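Local coordinates for protein lipid II:glycine glycyltransferase (PDB 6SNR) that probably attaches the first glycine of the pentaglycine interpeptide bridge to the lysine of lipid II, using glycyl-tRNA as the donor, at residues S316-G321 with Y352-T357; T147-I152 with G378-E383. All blocks are in the same frame, centred on the assembly; numbering follows the deposited sequence.

In the fold
Both contacts belong to one mixed seven-stranded sheet, and their centres lie about 10 Å apart. Contact 1 pairs the parallel strands 315-323 and 351-356, which helix 332-347 connects; contact 2 pairs strand 146-151 with strand 380-383, one of the two outermost. Strand 351-356 runs antiparallel beside 146-151, so the contacts adjoin, and Phe354 N probably donates to Met148 O across the seam. Along the chain the order is 147-152, 316-321, 352-357, 378-383, which nests contact 1 inside the long loop closed by contact 2. Sequence-distant parts of the FemAB chain are thereby brought together in one acetyltransferase-like sheet, from near the centre of the chain to one border of the sheet.

Contact 1 of 2, residues S316-G321 with Y352-T357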
loop_
_atom_site.group_PDB
_atom_site.type_symbol
_atom_site.label_atom_id
_atom_site.label_comp_id
_atom_site.label_asym_id
_atom_site.label_seq_id
_atom_site.Cartn_x
_atom_site.Cartn_y
_atom_site.Cartn_z
ATOM N N SER A 316 6.479 -1.027 3.342
ATOM C CA SER A 316 5.451 -0.076 3.021
ATOM C C SER A 316 4.265 -0.789 2.413
ATOM O O SER A 316 4.404 -1.895 1.862
ATOM C CB SER A 316 5.953 1.047 2.077
ATOM O OG SER A 316 6.249 0.557 0.769
ATOM N N TYR A 317 3.096 -0.164 2.520
ATOM C CA TYR A 317 1.819 -0.772 2.099
ATOM C C TYR A 317 0.933 0.202 1.358
ATOM O O TYR A 317 0.624 1.266 1.873
ATOM C CB TYR A 317 1.008 -1.292 3.300
ATOM C CG TYR A 317 1.768 -2.145 4.312
ATOM C CD1 TYR A 317 2.619 -1.553 5.242
ATOM C CD2 TYR A 317 1.575 -3.518 4.392
ATOM C CE1 TYR A 317 3.287 -2.320 6.148
ATOM C CE2 TYR A 317 2.265 -4.304 5.300
ATOM C CZ TYR A 317 3.083 -3.688 6.230
ATOM O OH TYR A 317 3.772 -4.407 7.176
ATOM N N TYR A 318 0.509 -0.175 0.142
ATOM C CA TYR A 318 -0.550 0.521 -0.575
ATOM C C TYR A 318 -1.870 -0.012 -0.059
ATOM O O TYR A 318 -2.289 -1.108 -0.402
ATOM C CB TYR A 318 -0.370 0.234 -2.103
ATOM C CG TYR A 318 -1.584 0.587 -2.940
ATOM C CD1 TYR A 318 -1.989 1.892 -3.076
ATOM C CD2 TYR A 318 -2.327 -0.379 -3.548
ATOM C CE1 TYR A 318 -3.084 2.252 -3.852
ATOM C CE2 TYR A 318 -3.418 -0.044 -4.343
ATOM C CZ TYR A 318 -3.777 1.274 -4.499
ATOM O OH TYR A 318 -4.891 1.658 -5.264
ATOM N N LEU A 319 -2.503 0.743 0.823
ATOM C CA LEU A 319 -3.652 0.261 1.596
ATOM C C LEU A 319 -4.977 0.442 0.869
ATOM O O LEU A 319 -5.768 -0.473 0.817
ATOM C CB LEU A 319 -3.690 0.977 2.956
ATOM C CG LEU A 319 -3.805 0.231 4.298
ATOM C CD1 LEU A 319 -4.864 0.816 5.217
ATOM C CD2 LEU A 319 -3.948 -1.279 4.198
ATOM N N TYR A 320 -5.205 1.621 0.291
ATOM C CA TYR A 320 -6.428 1.963 -0.402
ATOM C C TYR A 320 -6.098 2.961 -1.506
ATOM O O TYR A 320 -5.262 3.836 -1.309
ATOM C CB TYR A 320 -7.455 2.635 0.540
ATOM C CG TYR A 320 -8.059 1.735 1.594
ATOM C CD1 TYR A 320 -9.070 0.873 1.272
ATOM C CD2 TYR A 320 -7.639 1.806 2.929
ATOM C CE1 TYR A 320 -9.642 0.030 2.232
ATOM C CE2 TYR A 320 -8.188 0.974 3.901
ATOM C CZ TYR A 320 -9.196 0.108 3.549
ATOM O OH TYR A 320 -9.754 -0.719 4.487
ATOM N N GLY A 321 -6.779 2.834 -2.641
ATOM C CA GLY A 321 -6.673 3.804 -3.745
ATOM C C GLY A 321 -8.016 4.076 -4.402
ATOM O O GLY A 321 -8.919 3.234 -4.321
ATOM N N TYR A 352 7.194 -2.720 -1.183
ATOM C CA TYR A 352 5.954 -1.974 -1.418
ATOM C C TYR A 352 4.874 -3.016 -1.709
ATOM O O TYR A 352 4.889 -3.730 -2.720
ATOM C CB TYR A 352 6.155 -1.013 -2.579
ATOM C CG TYR A 352 5.013 -0.117 -2.942
ATOM C CD1 TYR A 352 4.012 -0.518 -3.844
ATOM C CD2 TYR A 352 4.953 1.176 -2.459
ATOM C CE1 TYR A 352 2.980 0.327 -4.199
ATOM C CE2 TYR A 352 3.934 2.027 -2.807
ATOM C CZ TYR A 352 2.956 1.613 -3.688
ATOM O OH TYR A 352 1.942 2.454 -4.041
ATOM N N ASP A 353 3.972 -3.208 -0.740
ATOM C CA ASP A 353 3.026 -4.304 -0.718
ATOM C C ASP A 353 1.658 -3.832 -1.215
ATOM O O ASP A 353 0.980 -2.989 -0.598
ATOM C CB ASP A 353 2.974 -4.826 0.743
ATOM C CG ASP A 353 2.189 -6.084 0.909
ATOM O OD1 ASP A 353 1.385 -6.458 0.043
ATOM O OD2 ASP A 353 2.358 -6.681 1.994
ATOM N N PHE A 354 1.211 -4.396 -2.345
ATOM C CA PHE A 354 -0.102 -4.094 -2.896
ATOM C C PHE A 354 -1.261 -4.842 -2.251
ATOM O O PHE A 354 -2.407 -4.682 -2.668
ATOM C CB PHE A 354 -0.124 -4.433 -4.387
ATOM C CG PHE A 354 0.522 -3.402 -5.264
ATOM C CD1 PHE A 354 1.870 -3.467 -5.540
ATOM C CD2 PHE A 354 -0.249 -2.464 -5.937
ATOM C CE1 PHE A 354 2.468 -2.545 -6.384
ATOM C CE2 PHE A 354 0.353 -1.536 -6.812
ATOM C CZ PHE A 354 1.694 -1.588 -7.026
ATOM N N GLY A 355 -0.959 -5.709 -1.281
ATOM C CA GLY A 355 -1.955 -6.484 -0.575
ATOM C C GLY A 355 -2.398 -7.743 -1.315
ATOM O O GLY A 355 -1.706 -8.223 -2.204
ATOM N N GLY A 356 -3.604 -8.217 -0.978
ATOM C CA GLY A 356 -3.988 -9.575 -1.279
ATOM C C GLY A 356 -4.271 -9.933 -2.726
ATOM O O GLY A 356 -4.699 -9.095 -3.512
ATOM N N THR A 357 -4.126 -11.216 -2.980
ATOM C CA THR A 357 -4.457 -11.811 -4.282
ATOM C C THR A 357 -4.658 -13.292 -4.113
ATOM O O THR A 357 -4.080 -13.913 -3.247
ATOM C CB THR A 357 -3.326 -11.506 -5.297
ATOM O OG1 THR A 357 -3.769 -11.858 -6.643
ATOM C CG2 THR A 357 -2.061 -12.231 -4.997
HETATM O O HOH W 1 -1.239 -3.430 1.361
HETATM O O HOH W 2 -4.352 -2.705 -1.385
#
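Tyr318 and Tyr352 meet where two parallel strands, the ends of a beta-alpha-beta unit closed by helix 332-347, begin to diverge, consistent with the splayed parallel strand pair of acetyltransferase-like (GNAT) folds. With CG anti to the backbone N (chi1 165°), the Tyr318 ring lies on the same side as Tyr352 and Phe354, and its CB lies 3.7 Å from Tyr352 OH. That hydroxyl bonds to Gln337 of the covering helix, which suits a tyrosine in a buried place. Phe354, two residues on from Tyr352, completes the aromatic group: Tyr318 CD2 comes within 3.8 Å of Phe354 CD2, with the rings inclined at 62°, while Tyr352 CE1 stands 3.6 Å above one face of the Phe354 ring, toward its rim. Ser316 shares this side of the sheet. Being small, it lets its OG nestle 3.4 Å from Tyr352 CA, with the hydroxyl bonded to Thr351 O.

On the other side Tyr317 and Asp353 are paired in register. The planes of the Tyr317 ring and the Asp353 carboxylate are inclined at 27°, and OD2 passes obliquely near the ring, 4.0 Å from Tyr317 CD2; the phenol itself reaches away to Asp22 and Leu23 N. Asp353 OD1 instead accepts from Gly355 N at 2.8 Å, an Asx turn; Gly355, which ends it, has a positive phi that glycine adopts easily.

Two backbone bonds hold the paired part, Asp353 N to Ser316 O and Tyr318 N to Asp353 O. Past them the strands part, and water takes over the bridging. Asp353 O therefore receives two donors, the amide of Tyr318 and water 1. Water 1 gives its protons to Asp353 O at 3.0 Å and to Tyr318 O at 3.1 Å.

Contact 2 of 2, residues T147-I152 with G378-E383; sequences TMITPI and GTYLSE
Thr147 and Ser382, and then Ile149 and Tyr380, exchange pairs of backbone hydrogen bonds, four in all. The straightest runs from Ser382 N to Thr147 O, 2.8 Å long with 177° at the hydrogen; Ile149 N to Tyr380 O measures 2.9 Å. Three of these carbonyls also meet alpha-hydrogens; the closest, Thr379 CA at 3.2 Å from Ile149 O, lies just past the Ile149-Tyr380 pair.

Aromatic packing comes next. Tyr380 takes the tight first torsion that places CG between its backbone N and carbonyl carbon (chi1 68°), which brings the ring alongside the Ile149 side chain. Ile149, a beta-branched residue well suited to a strand, points the same way: its CB sits over one ring face, 4.1 Å from the Tyr380 ring centroid and 24° off the normal, a CH-pi contact. The Ile149 branch CG2 comes 3.7 Å from Tyr380 OH, while Pro151 CD approaches the edge of the same ring.

These strands form an antiparallel ladder at the border of the mixed sheet, with 380-383 outermost and 146-151 bonded on its other flank to strand 351-356.

Sulfur and apolar contacts occupy the reverse side. Met148, bent at chi2 and chi3, is flexible enough to curl its thioether against strand 380-383: SD lies 3.8 Å from Leu381 CD1, and the Met148 side chain crosses that of Thr379 at about a right angle, with CE 3.4 Å from Thr379 OG1. That hydroxyl bonds to Lys374 O.

Among the polar side chains, Thr150 OG1 binds Trp377 O and is tightly packed, only 3.2 Å from Thr379 CG2. Ser382 OG bonds to Glu112 and Lys384, while its CB faces Thr147 OG1 and Ile149 CD1.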
loop_
_atom_site.group_PDB
_atom_site.type_symbol
_atom_site.label_atom_id
_atom_site.label_comp_id
_atom_site.label_asym_id
_atom_site.label_seq_id
_atom_site.Cartn_x
_atom_site.Cartn_y
_atom_site.Cartn_z
ATOM N N THR A 147 0.120 -12.078 -1.047
ATOM C CA THR A 147 0.172 -10.680 -1.433
ATOM C C THR A 147 1.110 -10.467 -2.602
ATOM O O THR A 147 1.864 -11.373 -2.967
ATOM C CB THR A 147 0.576 -9.747 -0.277
ATOM O OG1 THR A 147 1.888 -10.065 0.185
ATOM C CG2 THR A 147 -0.463 -9.809 0.830
ATOM N N MET A 148 1.070 -9.277 -3.167
ATOM C CA MET A 148 1.931 -8.920 -4.277
ATOM C C MET A 148 2.846 -7.784 -3.901
ATOM O O MET A 148 2.384 -6.680 -3.536
ATOM C CB MET A 148 1.091 -8.538 -5.503
ATOM C CG MET A 148 0.172 -9.657 -5.944
ATOM S SD MET A 148 1.018 -10.975 -6.845
ATOM C CE MET A 148 1.040 -10.253 -8.491
ATOM N N ILE A 149 4.147 -8.050 -3.979
ATOM C CA ILE A 149 5.095 -7.151 -3.442
ATOM C C ILE A 149 6.142 -6.693 -4.468
ATOM O O ILE A 149 6.749 -7.520 -5.122
ATOM C CB ILE A 149 5.839 -7.824 -2.273
ATOM C CG1 ILE A 149 4.856 -8.256 -1.164
ATOM C CG2 ILE A 149 6.837 -6.865 -1.660
ATOM C CD1 ILE A 149 5.539 -8.794 0.105
ATOM N N THR A 150 6.382 -5.396 -4.498
ATOM C CA THR A 150 7.428 -4.784 -5.347
ATOM C C THR A 150 8.678 -4.461 -4.539
ATOM O O THR A 150 8.627 -3.713 -3.586
ATOM C CB THR A 150 6.928 -3.478 -6.008
ATOM O OG1 THR A 150 5.705 -3.718 -6.731
ATOM C CG2 THR A 150 8.016 -2.880 -6.931
ATOM N N PRO A 151 9.848 -5.008 -4.942
ATOM C CA PRO A 151 11.106 -4.562 -4.353
ATOM C C PRO A 151 11.374 -3.129 -4.800
ATOM O O PRO A 151 11.334 -2.818 -6.043
ATOM C CB PRO A 151 12.153 -5.522 -4.937
ATOM C CG PRO A 151 11.398 -6.625 -5.544
ATOM C CD PRO A 151 10.047 -6.083 -5.926
ATOM N N ILE A 152 11.618 -2.250 -3.830
ATOM C CA ILE A 152 11.829 -0.822 -4.116
ATOM C C ILE A 152 13.192 -0.251 -3.676
ATOM O O ILE A 152 13.389 0.972 -3.669
ATOM C CB ILE A 152 10.694 0.060 -3.561
ATOM C CG1 ILE A 152 10.424 -0.224 -2.067
ATOM C CG2 ILE A 152 9.416 -0.193 -4.349
ATOM C CD1 ILE A 152 9.716 0.925 -1.393
ATOM N N GLY A 378 5.970 -4.858 -11.201
ATOM C CA GLY A 378 7.215 -5.378 -10.719
ATOM C C GLY A 378 7.109 -6.186 -9.412
ATOM O O GLY A 378 8.069 -6.277 -8.644
ATOM N N THR A 379 5.964 -6.825 -9.275
ATOM C CA THR A 379 5.624 -7.562 -8.074
ATOM C C THR A 379 6.022 -9.005 -8.133
ATOM O O THR A 379 5.995 -9.625 -9.215
ATOM C CB THR A 379 4.111 -7.528 -7.847
ATOM O OG1 THR A 379 3.418 -7.868 -9.059
ATOM C CG2 THR A 379 3.655 -6.142 -7.373
ATOM N N TYR A 380 6.349 -9.566 -6.964
ATOM C CA TYR A 380 6.413 -10.994 -6.813
ATOM C C TYR A 380 5.336 -11.453 -5.868
ATOM O O TYR A 380 4.852 -10.679 -5.037
ATOM C CB TYR A 380 7.770 -11.473 -6.319
ATOM C CG TYR A 380 8.103 -11.070 -4.892
ATOM C CD1 TYR A 380 8.767 -9.887 -4.660
ATOM C CD2 TYR A 380 7.773 -11.876 -3.807
ATOM C CE1 TYR A 380 9.085 -9.472 -3.409
ATOM C CE2 TYR A 380 8.137 -11.456 -2.508
ATOM C CZ TYR A 380 8.783 -10.245 -2.350
ATOM O OH TYR A 380 9.173 -9.712 -1.122
ATOM N N LEU A 381 4.879 -12.681 -6.076
ATOM C CA LEU A 381 3.868 -13.258 -5.200
ATOM C C LEU A 381 4.495 -13.772 -3.922
ATOM O O LEU A 381 5.401 -14.624 -3.950
ATOM C CB LEU A 381 3.203 -14.428 -5.915
ATOM C CG LEU A 381 2.162 -15.190 -5.149
ATOM C CD1 LEU A 381 0.893 -14.373 -5.168
ATOM C CD2 LEU A 381 2.005 -16.572 -5.792
ATOM N N SER A 382 3.987 -13.258 -2.787
ATOM C CA SER A 382 4.431 -13.632 -1.449
ATOM C C SER A 382 3.385 -14.541 -0.841
ATOM O O SER A 382 2.268 -14.086 -0.504
ATOM C CB SER A 382 4.618 -12.345 -0.623
ATOM O OG SER A 382 5.098 -12.648 0.696
ATOM N N GLU A 383 3.728 -15.825 -0.702
ATOM C CA GLU A 383 2.814 -16.822 -0.167
ATOM C C GLU A 383 3.223 -17.096 1.269
ATOM O O GLU A 383 4.364 -17.477 1.510
ATOM C CB GLU A 383 2.943 -18.148 -0.936
#